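Local coordinates for protein BpsB (PgaB), Poly-beta-1,6-N-acetyl-D-glucosamine N-deacetylase (Bordetella bronchiseptica RB50, PDB 5BU6) that deacetylates the exopolysaccharide poly-beta-1,6-N-acetyl-D-glucosamine as a family 4 carbohydrate esterase and is required for biofilm formation in this bacterium, at residues V149-H154 against H205-H210; D199-A204 against A234-N239; V106-S111 against A138-M143. The protein carries 5 engineered substitutions. All blocks are in the same frame, centred on the assembly; numbering follows the deposited sequence.

In the fold
Interactions 1 and 3 are buried and work on the same parallel sheet: strands 149-153 and 104-108 are neighbours in it, helix 137-145 packs over both, and helix 189-211 packs on 149-153. Interaction 2 lies farther out and is partly buried, joining another part of helix 189-211 to the end of helix 227-235. All three rest on apolar side-chain packing, in interaction 1 partly against the strand backbone; no hydrogen bond crosses any pair of segments. Ser153 of interaction 1 bonds to Ser203 of interaction 2, and the backbones of 149-154 and 106-111 pair as parallel strands. Interaction 1 holds His154, a nickel ligand with Asp84 and His159; interaction 2 borders solvent through Lys201.

Interaction 1 of 3, residues V149-H154 against H205-H210; sequences VELASH and HLIRHH. Engineered in segment 205-210: His205 (natural residue Asp), His209 (natural residue Glu). With NI (nickel (II) ion), chain C; NI (nickel (II) ion), chain E; EDO (1,2-ethanediol), chain J; SCN (thiocyanate ion), chain H.
Ile207 makes the close packing between helix 205-210 and strand 149-153. Its CD1 lies 3.8 Å from the carbonyl oxygen of Ala152 and also touches the backbone of Ser153, while the Ile207 and Leu151 side chains cross obliquely, CG2 of the first 4.2 Å from CD1 of the second. With CG1 anti to the carbonyl carbon (chi1 -68°) and the chain extended beyond it, the two branches divide between backbone and leucine.

The outer side of the helix is polar and looser. NE2 of His205, an engineered residue, donates to thiocyanate N at 2.8 Å, and the ion lies over one face of the ring of engineered His209. His210 uses both ring nitrogens: ND1 donates to Leu206 O at 2.8 Å, fixing the ring's rotation, while NE2 binds a nickel ion at 2.2 Å. A different nickel is held by His154, together with Asp84, His159 and two waters.

Ser153 OG ties the strand to Ser203 of helix 189-211. A helix here packs on the parallel sheet of the deacetylase fold, where strand 149-153 adjoins strand 104-108 and leads into His154; Trp137 and Leu140 of helix 137-145 pack against Ile207 and Leu151, respectively.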
loop_
_atom_site.group_PDB
_atom_site.type_symbol
_atom_site.label_atom_id
_atom_site.label_comp_id
_atom_site.label_asym_id
_atom_site.label_seq_id
_atom_site.Cartn_x
_atom_site.Cartn_y
_atom_site.Cartn_z
ATOM N N VAL A 149 -3.839 -13.902 -0.314
ATOM C CA VAL A 149 -3.700 -12.464 -0.499
ATOM C C VAL A 149 -4.695 -11.676 0.346
ATOM O O VAL A 149 -5.883 -11.932 0.297
ATOM C CB VAL A 149 -3.894 -12.096 -1.979
ATOM C CG1 VAL A 149 -3.995 -10.595 -2.158
ATOM C CG2 VAL A 149 -2.767 -12.690 -2.830
ATOM N N GLU A 150 -4.195 -10.703 1.094
ATOM C CA GLU A 150 -5.028 -9.758 1.848
ATOM C C GLU A 150 -5.145 -8.493 1.014
ATOM O O GLU A 150 -4.134 -7.929 0.593
ATOM C CB GLU A 150 -4.396 -9.432 3.199
ATOM C CG GLU A 150 -4.998 -8.237 3.930
ATOM C CD GLU A 150 -5.918 -8.645 5.077
ATOM O OE1 GLU A 150 -6.057 -9.860 5.337
ATOM O OE2 GLU A 150 -6.501 -7.747 5.722
ATOM N N LEU A 151 -6.366 -8.047 0.764
ATOM C CA LEU A 151 -6.561 -6.803 0.026
ATOM C C LEU A 151 -6.577 -5.641 1.009
ATOM O O LEU A 151 -7.147 -5.728 2.110
ATOM C CB LEU A 151 -7.860 -6.843 -0.780
ATOM C CG LEU A 151 -7.963 -7.850 -1.927
ATOM C CD1 LEU A 151 -9.256 -7.617 -2.724
ATOM C CD2 LEU A 151 -6.749 -7.789 -2.832
ATOM N N ALA A 152 -5.941 -4.555 0.607
ATOM C CA ALA A 152 -5.873 -3.354 1.411
ATOM C C ALA A 152 -6.214 -2.155 0.543
ATOM O O ALA A 152 -6.154 -2.239 -0.676
ATOM C CB ALA A 152 -4.465 -3.191 2.009
ATOM N N SER A 153 -6.564 -1.044 1.174
ATOM C CA SER A 153 -6.715 0.216 0.460
ATOM C C SER A 153 -5.354 0.864 0.236
ATOM O O SER A 153 -4.537 0.932 1.157
ATOM C CB SER A 153 -7.627 1.165 1.234
ATOM O OG SER A 153 -7.728 2.435 0.622
ATOM N N HIS A 154 -5.129 1.342 -0.988
ATOM C CA HIS A 154 -4.024 2.268 -1.277
ATOM C C HIS A 154 -4.607 3.654 -1.540
ATOM O O HIS A 154 -4.036 4.433 -2.298
ATOM C CB HIS A 154 -3.201 1.773 -2.481
ATOM C CG HIS A 154 -1.780 2.229 -2.474
ATOM N ND1 HIS A 154 -1.166 2.743 -1.348
ATOM C CD2 HIS A 154 -0.849 2.259 -3.458
ATOM C CE1 HIS A 154 0.081 3.077 -1.643
ATOM N NE2 HIS A 154 0.303 2.775 -2.911
ATOM N N HIS A 205 -15.618 0.709 0.371
ATOM C CA HIS A 205 -16.871 0.286 -0.241
ATOM C C HIS A 205 -16.639 -0.351 -1.622
ATOM O O HIS A 205 -17.212 -1.397 -1.928
ATOM C CB HIS A 205 -17.844 1.447 -0.350
ATOM C CG HIS A 205 -18.898 1.236 -1.388
ATOM N ND1 HIS A 205 -20.026 0.477 -1.161
ATOM C CD2 HIS A 205 -18.970 1.645 -2.678
ATOM C CE1 HIS A 205 -20.758 0.447 -2.259
ATOM N NE2 HIS A 205 -20.141 1.148 -3.193
ATOM N N LEU A 206 -15.802 0.270 -2.447
ATOM C CA LEU A 206 -15.571 -0.270 -3.787
ATOM C C LEU A 206 -14.969 -1.672 -3.713
ATOM O O LEU A 206 -15.370 -2.558 -4.467
ATOM C CB LEU A 206 -14.662 0.653 -4.605
ATOM C CG LEU A 206 -15.375 1.925 -5.078
ATOM C CD1 LEU A 206 -14.377 2.874 -5.719
ATOM C CD2 LEU A 206 -16.522 1.591 -6.040
ATOM N N ILE A 207 -14.011 -1.867 -2.804
ATOM C CA ILE A 207 -13.385 -3.174 -2.660
ATOM C C ILE A 207 -14.376 -4.226 -2.195
ATOM O O ILE A 207 -14.474 -5.305 -2.796
ATOM C CB ILE A 207 -12.165 -3.113 -1.705
ATOM C CG1 ILE A 207 -11.036 -2.300 -2.361
ATOM C CG2 ILE A 207 -11.679 -4.509 -1.363
ATOM C CD1 ILE A 207 -9.900 -1.920 -1.396
ATOM N N ARG A 208 -15.151 -3.916 -1.160
ATOM C CA ARG A 208 -16.193 -4.850 -0.752
ATOM C C ARG A 208 -17.223 -5.127 -1.842
ATOM O O ARG A 208 -17.615 -6.275 -2.032
ATOM C CB ARG A 208 -16.921 -4.353 0.501
ATOM C CG ARG A 208 -17.816 -5.435 1.084
ATOM C CD ARG A 208 -18.537 -5.013 2.335
ATOM N NE ARG A 208 -19.231 -6.159 2.907
ATOM C CZ ARG A 208 -20.160 -6.078 3.853
ATOM N NH1 ARG A 208 -20.736 -7.182 4.307
ATOM N NH2 ARG A 208 -20.515 -4.896 4.342
ATOM N N HIS A 209 -17.674 -4.089 -2.553
ATOM C CA HIS A 209 -18.705 -4.288 -3.570
ATOM C C HIS A 209 -18.246 -5.258 -4.661
ATOM O O HIS A 209 -19.006 -6.142 -5.080
ATOM C CB HIS A 209 -19.111 -2.943 -4.201
ATOM C CG HIS A 209 -20.154 -3.068 -5.270
ATOM N ND1 HIS A 209 -19.838 -3.219 -6.604
ATOM C CD2 HIS A 209 -21.506 -3.069 -5.202
ATOM C CE1 HIS A 209 -20.951 -3.312 -7.309
ATOM N NE2 HIS A 209 -21.977 -3.229 -6.481
ATOM N N HIS A 210 -17.005 -5.086 -5.112
ATOM C CA HIS A 210 -16.462 -5.851 -6.244
ATOM C C HIS A 210 -15.747 -7.148 -5.921
ATOM O O HIS A 210 -15.619 -8.007 -6.799
ATOM C CB HIS A 210 -15.488 -4.976 -7.036
ATOM C CG HIS A 210 -16.142 -3.814 -7.690
ATOM N ND1 HIS A 210 -16.239 -2.580 -7.083
ATOM C CD2 HIS A 210 -16.752 -3.693 -8.898
ATOM C CE1 HIS A 210 -16.873 -1.746 -7.890
ATOM N NE2 HIS A 210 -17.208 -2.402 -8.985
HETATM NI NI NI C . 1.796 3.249 -4.453
HETATM NI NI NI E . -18.283 -1.776 -10.781
HETATM C C1 EDO J . -4.895 -13.299 4.020
HETATM O O1 EDO J . -3.545 -13.573 3.626
HETATM C C2 EDO J . -4.976 -13.215 5.546
HETATM O O2 EDO J . -4.425 -11.985 6.046
HETATM S S SCN H . -20.876 0.090 -8.439
HETATM C C SCN H . -21.147 0.673 -6.745
HETATM N N SCN H . -21.319 1.034 -5.688
HETATM O O HOH W 1 2.963 1.546 -3.947
HETATM O O HOH W 2 3.410 3.551 -5.868
#

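Interaction 2 of 3, residues D199-A204 against A234-N239; sequences DLKTSA and AEVGLN
Val236 grips helix 199-204 with both of its methyls. CG2 meets CB of Leu200 at 3.9 Å, and CG1 comes within 4.3 Å of CB of Lys201, so the valine spans two consecutive residues of the helix. Its chi1 of -59° allows this by setting CG1 beside the backbone N and CG2 between that N and the carbonyl carbon. Leu238 adds the third contact, its CD1 reaching CB of Leu200 at 4.2 Å. Leu200 is thus touched near its root by two different side chains. Lys201 contributes the base of its side chain at the exposed margin, and the interface is wholly apolar where the segments meet.

The next shell explains how Val236 and Leu238 come to point the same way. Helix 227-235 ends in a Schellman motif: Gly237 N bonds to Ala234 O at 3.1 Å, and Leu238 N turns back to the carbonyl preceding Ala234. Gly237, with a phi of 87°, occupies the C-prime position, where a CB would press against the carbonyl oxygen of Val236. The reversal brings Leu238 round to the helix beside Val236. On the opposing segment, Leu200 O accepts Ala204 N at 3.1 Å and Ser203 OG at 2.9 Å, both from the same face of its plane.

Farther out, the two carboxylate oxygens of Asp199 take the backbone N-H groups of His156 and Asn157. A salt bridge from Glu235 to Arg197 links the two helices a second time. Leu238 also packs on Ile215 in the loop that precedes strand 217-219. The contact therefore joins the C-terminal end of helix 227-235 to the long helix 189-211, which also packs on strand 149-153 and the loop after it.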
loop_
_atom_site.group_PDB
_atom_site.type_symbol
_atom_site.label_atom_id
_atom_site.label_comp_id
_atom_site.label_asym_id
_atom_site.label_seq_id
_atom_site.Cartn_x
_atom_site.Cartn_y
_atom_site.Cartn_z
ATOM N N ASP A 199 -12.641 9.679 0.921
ATOM C CA ASP A 199 -11.721 8.887 0.109
ATOM C C ASP A 199 -11.549 7.472 0.658
ATOM O O ASP A 199 -11.711 6.500 -0.070
ATOM C CB ASP A 199 -10.358 9.565 0.023
ATOM C CG ASP A 199 -9.444 8.892 -0.979
ATOM O OD1 ASP A 199 -8.852 7.844 -0.627
ATOM O OD2 ASP A 199 -9.325 9.404 -2.115
ATOM N N LEU A 200 -11.216 7.353 1.942
ATOM C CA LEU A 200 -10.990 6.028 2.511
ATOM C C LEU A 200 -12.275 5.202 2.495
ATOM O O LEU A 200 -12.244 4.003 2.196
ATOM C CB LEU A 200 -10.443 6.136 3.943
ATOM C CG LEU A 200 -9.100 6.860 4.051
ATOM C CD1 LEU A 200 -8.574 6.883 5.480
ATOM C CD2 LEU A 200 -8.094 6.228 3.114
ATOM N N LYS A 201 -13.394 5.839 2.839
ATOM C CA LYS A 201 -14.688 5.163 2.866
ATOM C C LYS A 201 -15.042 4.627 1.475
ATOM O O LYS A 201 -15.473 3.486 1.322
ATOM C CB LYS A 201 -15.793 6.111 3.347
ATOM C CG LYS A 201 -17.124 5.422 3.643
ATOM C CD LYS A 201 -18.297 6.406 3.636
ATOM C CE LYS A 201 -18.018 7.661 4.461
ATOM N NZ LYS A 201 -18.084 7.434 5.936
ATOM N N THR A 202 -14.861 5.465 0.463
ATOM C CA THR A 202 -15.088 5.038 -0.911
ATOM C C THR A 202 -14.227 3.830 -1.311
ATOM O O THR A 202 -14.747 2.875 -1.899
ATOM C CB THR A 202 -14.851 6.207 -1.892
ATOM O OG1 THR A 202 -15.743 7.275 -1.564
ATOM C CG2 THR A 202 -15.115 5.786 -3.342
ATOM N N SER A 203 -12.932 3.848 -0.995
ATOM C CA SER A 203 -12.075 2.723 -1.383
ATOM C C SER A 203 -12.507 1.427 -0.699
ATOM O O SER A 203 -12.517 0.362 -1.324
ATOM C CB SER A 203 -10.588 3.016 -1.077
ATOM O OG SER A 203 -10.337 2.988 0.316
ATOM N N ALA A 204 -12.899 1.503 0.572
ATOM C CA ALA A 204 -13.374 0.296 1.264
ATOM C C ALA A 204 -14.717 -0.205 0.685
ATOM O O ALA A 204 -14.924 -1.411 0.504
ATOM C CB ALA A 204 -13.504 0.550 2.766
ATOM N N ALA A 234 -9.275 5.568 11.428
ATOM C CA ALA A 234 -9.911 4.862 12.544
ATOM C C ALA A 234 -11.437 4.977 12.501
ATOM O O ALA A 234 -12.144 4.016 12.801
ATOM C CB ALA A 234 -9.396 5.386 13.854
ATOM N N GLU A 235 -11.936 6.148 12.114
ATOM C CA GLU A 235 -13.380 6.372 12.044
ATOM C C GLU A 235 -14.028 5.478 11.000
ATOM O O GLU A 235 -15.155 5.033 11.187
ATOM C CB GLU A 235 -13.705 7.839 11.732
ATOM C CG GLU A 235 -13.339 8.816 12.835
ATOM C CD GLU A 235 -13.377 10.256 12.364
ATOM O OE1 GLU A 235 -13.922 10.516 11.270
ATOM O OE2 GLU A 235 -12.851 11.126 13.085
ATOM N N VAL A 236 -13.327 5.208 9.901
ATOM C CA VAL A 236 -13.919 4.359 8.872
ATOM C C VAL A 236 -13.535 2.889 9.061
ATOM O O VAL A 236 -13.835 2.061 8.206
ATOM C CB VAL A 236 -13.533 4.809 7.452
ATOM C CG1 VAL A 236 -13.996 6.235 7.213
ATOM C CG2 VAL A 236 -12.054 4.692 7.243
ATOM N N GLY A 237 -12.891 2.573 10.184
ATOM C CA GLY A 237 -12.592 1.186 10.531
ATOM C C GLY A 237 -11.303 0.601 9.970
ATOM O O GLY A 237 -11.130 -0.621 9.906
ATOM N N LEU A 238 -10.386 1.465 9.556
ATOM C CA LEU A 238 -9.107 1.007 9.037
ATOM C C LEU A 238 -8.029 1.201 10.090
ATOM O O LEU A 238 -7.247 2.148 10.007
ATOM C CB LEU A 238 -8.755 1.756 7.759
ATOM C CG LEU A 238 -9.758 1.599 6.622
ATOM C CD1 LEU A 238 -9.271 2.340 5.390
ATOM C CD2 LEU A 238 -10.015 0.129 6.314
ATOM N N ASN A 239 -8.005 0.316 11.088
ATOM C CA ASN A 239 -7.105 0.452 12.236
ATOM C C ASN A 239 -5.714 -0.146 12.031
ATOM O O ASN A 239 -4.930 -0.239 12.968
ATOM C CB ASN A 239 -7.738 -0.182 13.464
ATOM C CG ASN A 239 -9.039 0.484 13.844
ATOM O OD1 ASN A 239 -10.091 -0.153 13.880
ATOM N ND2 ASN A 239 -8.978 1.781 14.116
#

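Interaction 3 of 3, residues V106-S111 against A138-M143; sequences VAVVTS and AQLREM
Leu140 and Val108 meet tip to tip between helix 138-143 and strand 106-108. CG2 of Val108 is fitted against the fork of the leucine, 3.8 Å from CD1 of Leu140 and equally near CD2. Leu140 buries the most surface here, because its CD2 also lies 4.1 Å from CG1 of Val106, a side chain that it crosses at a slant. One leucine thus bridges two valines that project from the same face of the strand, with Ala107 between them turned to the other face.

Val106, next in buried surface, is shared between two helix residues. CG1 lies between Leu140 CD2 and Met143 CE, almost equally near to both, while CG2 is met by CE of Met143 at 4.0 Å, and the valine and methionine chains cross at about a right angle. The thioether end of Met143 is bent (chi3 -53°), which swings the terminal methyl onto Val106. Both valines hold CG1 anti to the backbone N and CG2 beside it, so their methyl pairs are presented in the same way along the strand.

The contact is buried and entirely apolar. Val149 of the adjoining strand extends the same surface by packing on Met143. Tyr90 and Phe94 of helix 88-100 close on Met143. Helix and strand run roughly antiparallel, with a signed crossing angle of -149° and axes 11.2 Å apart.

After strand 104-108 the chain passes through a short helix and two short strands before helix 137-145, which leads on to the parallel neighbour strand 149-153. The resulting beta-alpha-beta crossover, its helix packed over both strands, is a building unit of the distorted beta/alpha barrel of family 4 carbohydrate esterases, and its second strand leads directly into the nickel ligand His154.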
loop_
_atom_site.group_PDB
_atom_site.type_symbol
_atom_site.label_atom_id
_atom_site.label_comp_id
_atom_site.label_asym_id
_atom_site.label_seq_id
_atom_site.Cartn_x
_atom_site.Cartn_y
_atom_site.Cartn_z
ATOM N N VAL A 106 -1.995 -6.985 -1.037
ATOM C CA VAL A 106 -2.079 -6.216 -2.278
ATOM C C VAL A 106 -2.921 -4.970 -1.995
ATOM O O VAL A 106 -4.051 -5.089 -1.552
ATOM C CB VAL A 106 -2.713 -7.035 -3.422
ATOM C CG1 VAL A 106 -2.935 -6.149 -4.664
ATOM C CG2 VAL A 106 -1.849 -8.254 -3.758
ATOM N N ALA A 107 -2.365 -3.788 -2.218
ATOM C CA ALA A 107 -3.056 -2.545 -1.876
ATOM C C ALA A 107 -3.503 -1.871 -3.173
ATOM O O ALA A 107 -2.688 -1.647 -4.087
ATOM C CB ALA A 107 -2.156 -1.626 -1.052
ATOM N N VAL A 108 -4.798 -1.584 -3.238
ATOM C CA VAL A 108 -5.488 -1.151 -4.449
ATOM C C VAL A 108 -5.759 0.349 -4.438
ATOM O O VAL A 108 -6.312 0.834 -3.474
ATOM C CB VAL A 108 -6.838 -1.904 -4.562
ATOM C CG1 VAL A 108 -7.681 -1.383 -5.699
ATOM C CG2 VAL A 108 -6.591 -3.410 -4.667
ATOM N N VAL A 109 -5.368 1.090 -5.478
ATOM C CA VAL A 109 -5.817 2.481 -5.606
ATOM C C VAL A 109 -7.145 2.426 -6.348
ATOM O O VAL A 109 -7.176 2.142 -7.545
ATOM C CB VAL A 109 -4.841 3.373 -6.379
ATOM C CG1 VAL A 109 -5.362 4.805 -6.402
ATOM C CG2 VAL A 109 -3.432 3.311 -5.762
ATOM N N THR A 110 -8.250 2.643 -5.658
ATOM C CA THR A 110 -9.513 2.216 -6.252
ATOM C C THR A 110 -9.986 3.151 -7.374
ATOM O O THR A 110 -10.766 2.742 -8.219
ATOM C CB THR A 110 -10.618 2.038 -5.186
ATOM O OG1 THR A 110 -10.794 3.241 -4.437
ATOM C CG2 THR A 110 -10.240 0.904 -4.230
ATOM N N SER A 111 -9.511 4.387 -7.420
ATOM C CA SER A 111 -9.913 5.232 -8.541
ATOM C C SER A 111 -9.213 4.789 -9.843
ATOM O O SER A 111 -9.646 5.155 -10.935
ATOM C CB SER A 111 -9.637 6.721 -8.268
ATOM O OG SER A 111 -8.253 6.999 -8.323
ATOM N N ALA A 138 -12.146 -8.688 -11.165
ATOM C CA ALA A 138 -12.281 -10.148 -11.175
ATOM C C ALA A 138 -10.971 -10.804 -10.779
ATOM O O ALA A 138 -10.946 -11.772 -10.002
ATOM C CB ALA A 138 -12.711 -10.631 -12.532
ATOM N N GLN A 139 -9.874 -10.273 -11.309
ATOM C CA GLN A 139 -8.546 -10.760 -10.941
ATOM C C GLN A 139 -8.246 -10.540 -9.443
ATOM O O GLN A 139 -7.744 -11.438 -8.768
ATOM C CB GLN A 139 -7.472 -10.088 -11.817
ATOM C CG GLN A 139 -7.439 -10.658 -13.240
ATOM C CD GLN A 139 -6.680 -9.784 -14.219
ATOM O OE1 GLN A 139 -6.282 -8.667 -13.904
ATOM N NE2 GLN A 139 -6.500 -10.287 -15.426
ATOM N N LEU A 140 -8.563 -9.364 -8.917
ATOM C CA LEU A 140 -8.374 -9.122 -7.485
ATOM C C LEU A 140 -9.198 -10.055 -6.612
ATOM O O LEU A 140 -8.716 -10.542 -5.577
ATOM C CB LEU A 140 -8.725 -7.673 -7.120
ATOM C CG LEU A 140 -7.667 -6.652 -7.538
ATOM C CD1 LEU A 140 -8.285 -5.275 -7.570
ATOM C CD2 LEU A 140 -6.480 -6.672 -6.575
ATOM N N ARG A 141 -10.445 -10.290 -7.011
ATOM C CA ARG A 141 -11.311 -11.174 -6.256
ATOM C C ARG A 141 -10.737 -12.587 -6.252
ATOM O O ARG A 141 -10.793 -13.281 -5.237
ATOM C CB ARG A 141 -12.726 -11.168 -6.835
ATOM C CG ARG A 141 -13.683 -12.130 -6.147
ATOM C CD ARG A 141 -15.109 -11.850 -6.599
ATOM N NE ARG A 141 -16.017 -12.987 -6.405
ATOM C CZ ARG A 141 -16.610 -13.293 -5.253
ATOM N NH1 ARG A 141 -17.428 -14.339 -5.180
ATOM N NH2 ARG A 141 -16.383 -12.558 -4.171
ATOM N N GLU A 142 -10.169 -13.014 -7.377
ATOM C CA GLU A 142 -9.573 -14.341 -7.435
ATOM C C GLU A 142 -8.397 -14.484 -6.458
ATOM O O GLU A 142 -8.267 -15.508 -5.780
ATOM C CB GLU A 142 -9.105 -14.673 -8.849
ATOM C CG GLU A 142 -8.579 -16.094 -8.976
ATOM C CD GLU A 142 -8.182 -16.459 -10.393
ATOM O OE1 GLU A 142 -8.853 -15.992 -11.338
ATOM O OE2 GLU A 142 -7.196 -17.210 -10.560
ATOM N N MET A 143 -7.556 -13.458 -6.384
ATOM C CA MET A 143 -6.425 -13.464 -5.464
ATOM C C MET A 143 -6.900 -13.516 -4.019
ATOM O O MET A 143 -6.362 -14.252 -3.189
ATOM C CB MET A 143 -5.550 -12.230 -5.683
ATOM C CG MET A 143 -4.811 -12.265 -7.014
ATOM S SD MET A 143 -3.436 -11.108 -7.137
ATOM C CE MET A 143 -4.218 -9.570 -6.688
#